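Local coordinates for protein NANS (YJHS), A 9-O-acetyl N-acetylneuraminic acid esterase (Escherichia coli O157:H7 EDL933, PDB 3PT5) that hydrolyses the 9-O-acetyl ester of 9-O-acetyl-N-acetylneuraminic acid, a reaction probably needed for the bacterium to grow on this host sialic acid, at residues V23-G28 against L125-C130; Q54-A59 against C79-Q84; V268-Q273 against D324-A329. One frame throughout, in Å; residues are numbered along the deposited sequence.

Contact 1: residues V23-G28 against L125-C130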
loop_
_atom_site.group_PDB
_atom_site.type_symbol
_atom_site.label_atom_id
_atom_site.label_comp_id
_atom_site.label_asym_id
_atom_site.label_seq_id
_atom_site.Cartn_x
_atom_site.Cartn_y
_atom_site.Cartn_z
ATOM N N VAL A 23 -8.991 0.724 -11.366
ATOM C CA VAL A 23 -8.711 1.409 -10.104
ATOM C C VAL A 23 -8.417 0.357 -9.029
ATOM O O VAL A 23 -9.153 -0.619 -8.885
ATOM C CB VAL A 23 -9.887 2.330 -9.676
ATOM C CG1 VAL A 23 -9.677 2.857 -8.266
ATOM C CG2 VAL A 23 -10.081 3.504 -10.661
ATOM N N LEU A 24 -7.305 0.542 -8.309
ATOM C CA LEU A 24 -6.965 -0.334 -7.187
ATOM C C LEU A 24 -6.627 0.561 -6.001
ATOM O O LEU A 24 -5.786 1.433 -6.124
ATOM C CB LEU A 24 -5.775 -1.223 -7.558
ATOM C CG LEU A 24 -5.348 -2.340 -6.612
ATOM C CD1 LEU A 24 -6.373 -3.509 -6.638
ATOM C CD2 LEU A 24 -3.961 -2.830 -7.000
ATOM N N THR A 25 -7.327 0.372 -4.879
ATOM C CA THR A 25 -7.032 1.111 -3.648
ATOM C C THR A 25 -5.999 0.326 -2.841
ATOM O O THR A 25 -6.063 -0.868 -2.775
ATOM C CB THR A 25 -8.307 1.311 -2.823
ATOM O OG1 THR A 25 -9.180 2.177 -3.567
ATOM C CG2 THR A 25 -8.010 1.973 -1.476
ATOM N N VAL A 26 -5.052 1.035 -2.230
ATOM C CA VAL A 26 -3.996 0.414 -1.437
ATOM C C VAL A 26 -4.070 1.068 -0.083
ATOM O O VAL A 26 -4.038 2.299 0.001
ATOM C CB VAL A 26 -2.595 0.588 -2.082
ATOM C CG1 VAL A 26 -1.536 -0.103 -1.228
ATOM C CG2 VAL A 26 -2.612 -0.033 -3.475
ATOM N N ALA A 27 -4.237 0.267 0.973
ATOM C CA ALA A 27 -4.470 0.860 2.294
ATOM C C ALA A 27 -3.902 -0.017 3.408
ATOM O O ALA A 27 -3.542 -1.201 3.196
ATOM C CB ALA A 27 -5.975 1.080 2.490
ATOM N N GLY A 28 -3.796 0.570 4.607
ATOM C CA GLY A 28 -3.279 -0.112 5.749
ATOM C C GLY A 28 -2.188 0.637 6.462
ATOM O O GLY A 28 -2.197 1.867 6.471
ATOM N N LEU A 125 -4.914 3.046 -12.065
ATOM C CA LEU A 125 -5.002 4.193 -11.152
ATOM C C LEU A 125 -4.985 3.661 -9.743
ATOM O O LEU A 125 -5.930 3.027 -9.299
ATOM C CB LEU A 125 -6.276 5.026 -11.363
ATOM C CG LEU A 125 -6.478 6.234 -10.431
ATOM C CD1 LEU A 125 -5.320 7.213 -10.522
ATOM C CD2 LEU A 125 -7.817 6.923 -10.708
ATOM N N ILE A 126 -3.877 3.902 -9.037
ATOM C CA ILE A 126 -3.764 3.464 -7.643
ATOM C C ILE A 126 -4.286 4.577 -6.723
ATOM O O ILE A 126 -4.045 5.757 -6.978
ATOM C CB ILE A 126 -2.274 3.151 -7.307
ATOM C CG1 ILE A 126 -1.764 1.956 -8.144
ATOM C CG2 ILE A 126 -2.040 2.934 -5.813
ATOM C CD1 ILE A 126 -2.637 0.740 -8.219
ATOM N N VAL A 127 -5.014 4.179 -5.682
ATOM C CA VAL A 127 -5.537 5.094 -4.672
ATOM C C VAL A 127 -4.799 4.808 -3.323
ATOM O O VAL A 127 -5.193 3.933 -2.579
ATOM C CB VAL A 127 -7.096 4.982 -4.518
ATOM C CG1 VAL A 127 -7.636 6.023 -3.519
ATOM C CG2 VAL A 127 -7.787 5.139 -5.883
ATOM N N PRO A 128 -3.689 5.544 -3.061
ATOM C CA PRO A 128 -2.876 5.241 -1.885
ATOM C C PRO A 128 -3.456 5.888 -0.631
ATOM O O PRO A 128 -3.561 7.126 -0.549
ATOM C CB PRO A 128 -1.469 5.758 -2.273
ATOM C CG PRO A 128 -1.707 6.763 -3.333
ATOM C CD PRO A 128 -3.073 6.571 -3.920
ATOM N N CYS A 129 -3.823 5.023 0.320
ATOM C CA CYS A 129 -4.423 5.433 1.596
ATOM C C CYS A 129 -3.803 4.743 2.801
ATOM O O CYS A 129 -4.532 4.253 3.647
ATOM C CB CYS A 129 -5.940 5.187 1.570
ATOM S SG CYS A 129 -6.791 5.970 0.193
ATOM N N CYS A 130 -2.467 4.690 2.854
ATOM C CA CYS A 130 -1.781 4.010 3.952
ATOM C C CYS A 130 -1.208 4.986 4.951
ATOM O O CYS A 130 -0.913 6.140 4.622
ATOM C CB CYS A 130 -0.643 3.160 3.404
ATOM S SG CYS A 130 -1.088 2.042 2.070
#

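Contact 2: residues Q54-A59 against C79-Q84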
loop_
_atom_site.group_PDB
_atom_site.type_symbol
_atom_site.label_atom_id
_atom_site.label_comp_id
_atom_site.label_asym_id
_atom_site.label_seq_id
_atom_site.Cartn_x
_atom_site.Cartn_y
_atom_site.Cartn_z
ATOM N N GLN A 54 -1.609 7.684 -9.971
ATOM C CA GLN A 54 -2.122 7.636 -8.608
ATOM C C GLN A 54 -2.908 8.893 -8.343
ATOM O O GLN A 54 -2.775 9.869 -9.073
ATOM C CB GLN A 54 -0.983 7.471 -7.585
ATOM C CG GLN A 54 -0.025 8.713 -7.502
ATOM C CD GLN A 54 1.093 8.525 -6.517
ATOM O OE1 GLN A 54 0.848 8.139 -5.365
ATOM N NE2 GLN A 54 2.343 8.804 -6.948
ATOM N N LEU A 55 -3.731 8.866 -7.307
ATOM C CA LEU A 55 -4.367 10.085 -6.824
ATOM C C LEU A 55 -3.427 10.826 -5.896
ATOM O O LEU A 55 -3.000 10.290 -4.881
ATOM C CB LEU A 55 -5.695 9.796 -6.125
ATOM C CG LEU A 55 -6.922 9.304 -6.901
ATOM C CD1 LEU A 55 -8.122 9.376 -5.978
ATOM C CD2 LEU A 55 -7.211 10.131 -8.134
ATOM N N ALA A 56 -3.120 12.076 -6.248
ATOM C CA ALA A 56 -2.171 12.889 -5.464
ATOM C C ALA A 56 -2.669 13.253 -4.075
ATOM O O ALA A 56 -3.854 13.266 -3.801
ATOM C CB ALA A 56 -1.823 14.181 -6.212
ATOM N N ARG A 57 -1.714 13.595 -3.207
ATOM C CA ARG A 57 -1.998 14.026 -1.849
ATOM C C ARG A 57 -1.122 15.215 -1.485
ATOM O O ARG A 57 -1.628 16.194 -0.918
ATOM C CB ARG A 57 -1.772 12.896 -0.835
ATOM C CG ARG A 57 -2.210 13.274 0.584
ATOM C CD ARG A 57 -1.980 12.152 1.610
ATOM N NE ARG A 57 -2.599 10.886 1.216
ATOM C CZ ARG A 57 -3.841 10.540 1.530
ATOM N NH1 ARG A 57 -4.339 9.369 1.144
ATOM N NH2 ARG A 57 -4.587 11.356 2.266
ATOM N N PHE A 58 0.170 15.122 -1.794
ATOM C CA PHE A 58 1.151 16.094 -1.294
ATOM C C PHE A 58 1.073 17.345 -2.159
ATOM O O PHE A 58 0.357 17.376 -3.164
ATOM C CB PHE A 58 2.565 15.506 -1.326
ATOM C CG PHE A 58 2.671 14.111 -0.699
ATOM C CD1 PHE A 58 1.927 13.764 0.436
ATOM C CD2 PHE A 58 3.530 13.168 -1.243
ATOM C CE1 PHE A 58 2.032 12.486 0.981
ATOM C CE2 PHE A 58 3.646 11.904 -0.691
ATOM C CZ PHE A 58 2.901 11.567 0.408
ATOM N N ALA A 59 1.821 18.376 -1.777
ATOM C CA ALA A 59 1.781 19.639 -2.497
ATOM C C ALA A 59 2.596 19.585 -3.796
ATOM O O ALA A 59 2.442 20.440 -4.693
ATOM C CB ALA A 59 2.262 20.750 -1.563
ATOM N N CYS A 79 7.500 5.722 -4.427
ATOM C CA CYS A 79 7.174 6.250 -3.101
ATOM C C CYS A 79 5.872 7.037 -3.163
ATOM O O CYS A 79 5.903 8.246 -3.393
ATOM C CB CYS A 79 8.335 7.111 -2.581
ATOM S SG CYS A 79 8.200 7.459 -0.826
ATOM N N PRO A 80 4.720 6.347 -3.032
ATOM C CA PRO A 80 3.424 6.954 -3.339
ATOM C C PRO A 80 2.906 7.984 -2.336
ATOM O O PRO A 80 3.474 8.211 -1.267
ATOM C CB PRO A 80 2.464 5.733 -3.346
ATOM C CG PRO A 80 3.329 4.544 -3.600
ATOM C CD PRO A 80 4.592 4.890 -2.829
ATOM N N HIS A 81 1.769 8.571 -2.704
ATOM C CA HIS A 81 1.097 9.616 -1.974
ATOM C C HIS A 81 0.187 9.099 -0.864
ATOM O O HIS A 81 -0.978 9.443 -0.763
ATOM C CB HIS A 81 0.344 10.492 -2.966
ATOM C CG HIS A 81 1.197 11.542 -3.612
ATOM N ND1 HIS A 81 2.434 11.282 -4.162
ATOM C CD2 HIS A 81 0.980 12.870 -3.777
ATOM C CE1 HIS A 81 2.941 12.409 -4.644
ATOM N NE2 HIS A 81 2.071 13.381 -4.430
ATOM N N ASP A 82 0.751 8.248 -0.020
ATOM C CA ASP A 82 0.014 7.773 1.149
ATOM C C ASP A 82 -0.149 8.890 2.173
ATOM O O ASP A 82 0.438 9.973 2.023
ATOM C CB ASP A 82 0.729 6.539 1.701
ATOM C CG ASP A 82 0.558 5.300 0.769
ATOM O OD1 ASP A 82 -0.593 4.834 0.631
ATOM O OD2 ASP A 82 1.557 4.791 0.183
ATOM N N VAL A 83 -0.948 8.643 3.213
ATOM C CA VAL A 83 -1.204 9.643 4.242
ATOM C C VAL A 83 0.090 10.049 4.928
ATOM O O VAL A 83 0.300 11.241 5.254
ATOM C CB VAL A 83 -2.194 9.097 5.294
ATOM C CG1 VAL A 83 -2.537 10.158 6.322
ATOM C CG2 VAL A 83 -3.450 8.558 4.610
ATOM N N GLN A 84 0.960 9.068 5.159
ATOM C CA GLN A 84 2.308 9.366 5.614
ATOM C C GLN A 84 3.284 9.567 4.460
ATOM O O GLN A 84 3.420 8.704 3.583
ATOM C CB GLN A 84 2.814 8.256 6.510
ATOM C CG GLN A 84 4.113 8.609 7.185
ATOM C CD GLN A 84 4.687 7.444 7.927
ATOM O OE1 GLN A 84 4.208 6.303 7.781
ATOM N NE2 GLN A 84 5.740 7.693 8.696
HETATM O O HOH W 1 4.947 9.504 -6.125
#

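Contact 3: residues V268-Q273 against D324-A329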
loop_
_atom_site.group_PDB
_atom_site.type_symbol
_atom_site.label_atom_id
_atom_site.label_comp_id
_atom_site.label_asym_id
_atom_site.label_seq_id
_atom_site.Cartn_x
_atom_site.Cartn_y
_atom_site.Cartn_z
ATOM N N VAL A 268 -3.501 -12.960 1.123
ATOM C CA VAL A 268 -2.355 -13.021 0.243
ATOM C C VAL A 268 -1.096 -13.231 1.077
ATOM O O VAL A 268 -0.747 -12.367 1.860
ATOM C CB VAL A 268 -2.221 -11.712 -0.621
ATOM C CG1 VAL A 268 -1.002 -11.807 -1.498
ATOM C CG2 VAL A 268 -3.456 -11.483 -1.459
ATOM N N ASP A 269 -0.399 -14.359 0.910
ATOM C CA ASP A 269 0.838 -14.545 1.646
ATOM C C ASP A 269 2.079 -14.686 0.777
ATOM O O ASP A 269 1.969 -14.773 -0.449
ATOM C CB ASP A 269 0.691 -15.658 2.695
ATOM C CG ASP A 269 0.525 -17.023 2.095
ATOM O OD1 ASP A 269 0.449 -17.171 0.858
ATOM O OD2 ASP A 269 0.485 -17.991 2.902
ATOM N N PHE A 270 3.267 -14.666 1.392
ATOM C CA PHE A 270 4.504 -14.512 0.615
ATOM C C PHE A 270 5.551 -15.561 0.904
ATOM O O PHE A 270 6.506 -15.733 0.134
ATOM C CB PHE A 270 5.122 -13.134 0.921
ATOM C CG PHE A 270 4.100 -12.016 0.965
ATOM C CD1 PHE A 270 3.375 -11.701 -0.167
ATOM C CD2 PHE A 270 3.847 -11.301 2.167
ATOM C CE1 PHE A 270 2.414 -10.693 -0.150
ATOM C CE2 PHE A 270 2.858 -10.280 2.193
ATOM C CZ PHE A 270 2.151 -9.976 1.023
ATOM N N GLN A 271 5.423 -16.228 2.050
ATOM C CA GLN A 271 6.446 -17.196 2.385
ATOM C C GLN A 271 5.893 -18.370 3.178
ATOM O O GLN A 271 4.718 -18.360 3.612
ATOM C CB GLN A 271 7.665 -16.536 3.033
ATOM C CG GLN A 271 7.420 -15.804 4.285
ATOM C CD GLN A 271 8.502 -14.742 4.654
ATOM O OE1 GLN A 271 8.171 -13.818 5.362
ATOM N NE2 GLN A 271 9.784 -14.918 4.242
ATOM N N GLN A 272 6.751 -19.367 3.337
ATOM C CA GLN A 272 6.405 -20.584 4.060
ATOM C C GLN A 272 6.379 -20.365 5.560
ATOM O O GLN A 272 6.988 -19.424 6.119
ATOM C CB GLN A 272 7.426 -21.685 3.725
ATOM C CG GLN A 272 7.512 -22.129 2.242
ATOM C CD GLN A 272 6.589 -23.316 1.901
ATOM O OE1 GLN A 272 6.123 -24.049 2.776
ATOM N NE2 GLN A 272 6.311 -23.475 0.631
ATOM N N GLN A 273 5.686 -21.262 6.237
ATOM C CA GLN A 273 5.672 -21.258 7.682
ATOM C C GLN A 273 7.070 -21.264 8.294
ATOM O O GLN A 273 7.918 -22.079 7.924
ATOM C CB GLN A 273 4.898 -22.476 8.154
ATOM C CG GLN A 273 4.063 -22.224 9.360
ATOM C CD GLN A 273 3.286 -23.450 9.755
ATOM O OE1 GLN A 273 2.093 -23.568 9.447
ATOM N NE2 GLN A 273 3.961 -24.391 10.408
ATOM N N ASP A 324 4.291 -9.860 -6.859
ATOM C CA ASP A 324 3.900 -11.082 -7.584
ATOM C C ASP A 324 2.640 -11.673 -6.996
ATOM O O ASP A 324 1.721 -12.020 -7.726
ATOM C CB ASP A 324 4.995 -12.151 -7.514
ATOM C CG ASP A 324 6.161 -11.870 -8.425
ATOM O OD1 ASP A 324 6.060 -11.020 -9.325
ATOM O OD2 ASP A 324 7.218 -12.547 -8.232
ATOM N N ARG A 325 2.596 -11.783 -5.663
ATOM C CA ARG A 325 1.520 -12.560 -5.030
ATOM C C ARG A 325 0.208 -11.778 -5.079
ATOM O O ARG A 325 -0.875 -12.364 -5.282
ATOM C CB ARG A 325 1.916 -12.950 -3.601
ATOM C CG ARG A 325 2.977 -14.020 -3.540
ATOM C CD ARG A 325 2.414 -15.388 -4.026
ATOM N NE ARG A 325 1.768 -16.133 -2.938
ATOM C CZ ARG A 325 0.945 -17.185 -3.074
ATOM N NH1 ARG A 325 0.559 -17.616 -4.264
ATOM N NH2 ARG A 325 0.466 -17.781 -1.985
ATOM N N PHE A 326 0.272 -10.458 -4.908
ATOM C CA PHE A 326 -0.953 -9.663 -5.098
ATOM C C PHE A 326 -1.490 -9.769 -6.500
ATOM O O PHE A 326 -2.692 -9.940 -6.666
ATOM C CB PHE A 326 -0.738 -8.185 -4.757
ATOM C CG PHE A 326 -0.895 -7.898 -3.289
ATOM C CD1 PHE A 326 0.225 -7.752 -2.471
ATOM C CD2 PHE A 326 -2.166 -7.789 -2.732
ATOM C CE1 PHE A 326 0.081 -7.527 -1.096
ATOM C CE2 PHE A 326 -2.311 -7.559 -1.354
ATOM C CZ PHE A 326 -1.183 -7.445 -0.547
ATOM N N VAL A 327 -0.609 -9.629 -7.499
ATOM C CA VAL A 327 -1.046 -9.683 -8.883
ATOM C C VAL A 327 -1.647 -11.066 -9.202
ATOM O O VAL A 327 -2.681 -11.146 -9.864
ATOM C CB VAL A 327 0.073 -9.259 -9.866
ATOM C CG1 VAL A 327 -0.312 -9.538 -11.315
ATOM C CG2 VAL A 327 0.399 -7.749 -9.626
ATOM N N GLU A 328 -1.017 -12.136 -8.734
ATOM C CA GLU A 328 -1.592 -13.483 -8.922
ATOM C C GLU A 328 -3.027 -13.530 -8.338
ATOM O O GLU A 328 -3.956 -14.074 -8.959
ATOM C CB GLU A 328 -0.746 -14.533 -8.207
ATOM C CG GLU A 328 0.643 -14.809 -8.755
ATOM C CD GLU A 328 1.499 -15.571 -7.718
ATOM O OE1 GLU A 328 0.909 -16.381 -6.948
ATOM O OE2 GLU A 328 2.744 -15.336 -7.650
ATOM N N ALA A 329 -3.201 -12.992 -7.127
ATOM C CA ALA A 329 -4.511 -13.013 -6.473
ATOM C C ALA A 329 -5.571 -12.168 -7.167
ATOM O O ALA A 329 -6.754 -12.560 -7.251
ATOM C CB ALA A 329 -4.382 -12.651 -4.988
#

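Contact 1: residues V23-G28 against L125-C130
L24 and V26 face L125, V127 and C129 in a pair of parallel strands at the heart of the mixed sheet of an SGNH-hydrolase alpha/beta fold. Four backbone bonds join them in the usual parallel pattern, L24 and V26 each donating to one residue and accepting from another two places further on. L24 N gives to L125 O (3.0 Å) and L24 O receives V127 N (2.9 Å). The next pair follows at once: V26 N meets V127 O at 2.9 Å in an almost straight bond (176° at the hydrogen), and V26 O takes C129 N at 2.8 Å. C129 O is buried without a partner in the model.

Apolar packing occupies both faces of the sheet. On the face of V23, T25, L125 and V127, V23 CG1 touches V127 CG2 at 3.8 Å, while T25 OG1 lies 3.6 Å from V127 CB and finds its hydrogen bond in T171 of the covering helix 162-176. On the other face, I126 bends its CD1 back to L24 CB (3.8 Å), and V26 CG2 rests on I126 CG2.

In this family the nucleophilic serine characteristically follows the first strand of the sheet, so the G28 end probably leads into the active site. There G28 adopts backbone angles suited to glycine, and C130, its SG swung beside its own backbone N (chi1 -51°), brings that sulfur to 3.6 Å from A27 CA.

Contact 2: residues Q54-A59 against C79-Q84
Q54 OE1 accepts the backbone N of H81 at 2.8 Å in a fairly straight bond, fixing an inverse gamma turn centred on H81 to the end of strand 52-55 in the alpha/beta sheet. The turn itself is closed by a weak bond from D82 N to P80 O. The Q54 chain is extended beyond CG and runs across the side chain of H81, with its amide plane turned 67° from the ring.

The imidazole of H81 takes part in an offset face-to-face stack with F58. The ring centroids are 4.1 Å apart and the planes are inclined by 25°; F58 CD2 sits over the middle of the imidazole, whereas H81 CG comes over the F58 ring near its rim. D82 O approaches the same phenyl ring at its edge, 3.2 Å from CE1. H81 NE2 bonds to H60 O, which, with the stack, probably fixes the rotation of the imidazole.

R57 binds the carbonyl end of the H81 residue. Its CG stands anti to the backbone N, and a bend at chi3 (-54°) turns NE to H81 O, 2.9 Å away, close to the guanidinium plane but well above the plane of the carbonyl. V83 CG2 lies over one guanidinium face, toward its rim, 3.7 Å from NH1. The remaining nitrogens are engaged as well: NH2 in a salt bridge with D166 of helix 162-176, NH1 with P128 O. A buried arginine thus joins two loops, a helix and a strand, with its charge probably balanced by D166. Beyond the amide of Q54, a water takes a hydrogen bond from NE2 at 2.8 Å and gives one to C79 O at 3.2 Å.

Contact 3: residues V268-Q273 against D324-A329
V268 meets F326 at about a right angle, the valine standing over the face of the phenyl ring. Its CG1 lies 4.2 Å from the ring centroid and only 4° off the normal, a centred CH-pi contact. The second branch, CG2, reaches along the helix to A329 CB at 3.8 Å, so the two methyls span about one turn of the helix.

F270 approaches the rim of the F326 ring from the same side as V268, presenting its own edge. Its CZ touches CE1 of the F326 ring at 3.8 Å, and its CD1 lies 3.9 Å from R325 CB, both partners being near the plane of the F270 ring. F313 packs on F270 with its ring almost perpendicular, continuing the aromatic cluster.

R325 runs alongside D269 and holds it through NE and NH2, one to the backbone oxygen and one to the carboxylate. NE donates to D269 O (2.8 Å) and NH2 to D269 OD1 (2.9 Å), the latter a salt bridge met nearly along the C-O axis. Both acceptors lie close to the guanidinium plane, although the carboxylate is twisted 33° from it. Bends at chi2 and chi3 (-87°) turn the guanidinium so that NH1 meets OE1 of E328, which reaches out from the next turn of the same helix, at 3.0 Å. One guanidinium therefore stands between two carboxylates, which probably restricts its rotation and balances its charge.

The polar network runs along the outer side of the apolar core made by V268, F270 and F326, and F326 reaches inward to C187 and M189 of the sheet. The C-terminal helix 315-335 thus covers one face of the sheet near strand 265-268 and the loop after it, consistent with the layered alpha/beta/alpha fold of SGNH hydrolases.

From the N terminus, strand 20-28 enters the sheet first, and contact 1 closes a long loop when strand 122-130 returns beside it. Contact 2 is nested within that loop: strand 52-55 lies on the far side of 122-130, and residues 79-84 fold back on its end. The two contacts touch directly: D82 OD1 bonds C130 N, and R57 also reaches strand 122-130, so both segments of contact 2 are fastened near the C-terminal end of that strand. Contact 3 follows in series, tying the opposite edge strand, 265-268, to the C-terminal helix 315-335. Its centre lies about 25 Å from that of contact 2, across the middle of the chain.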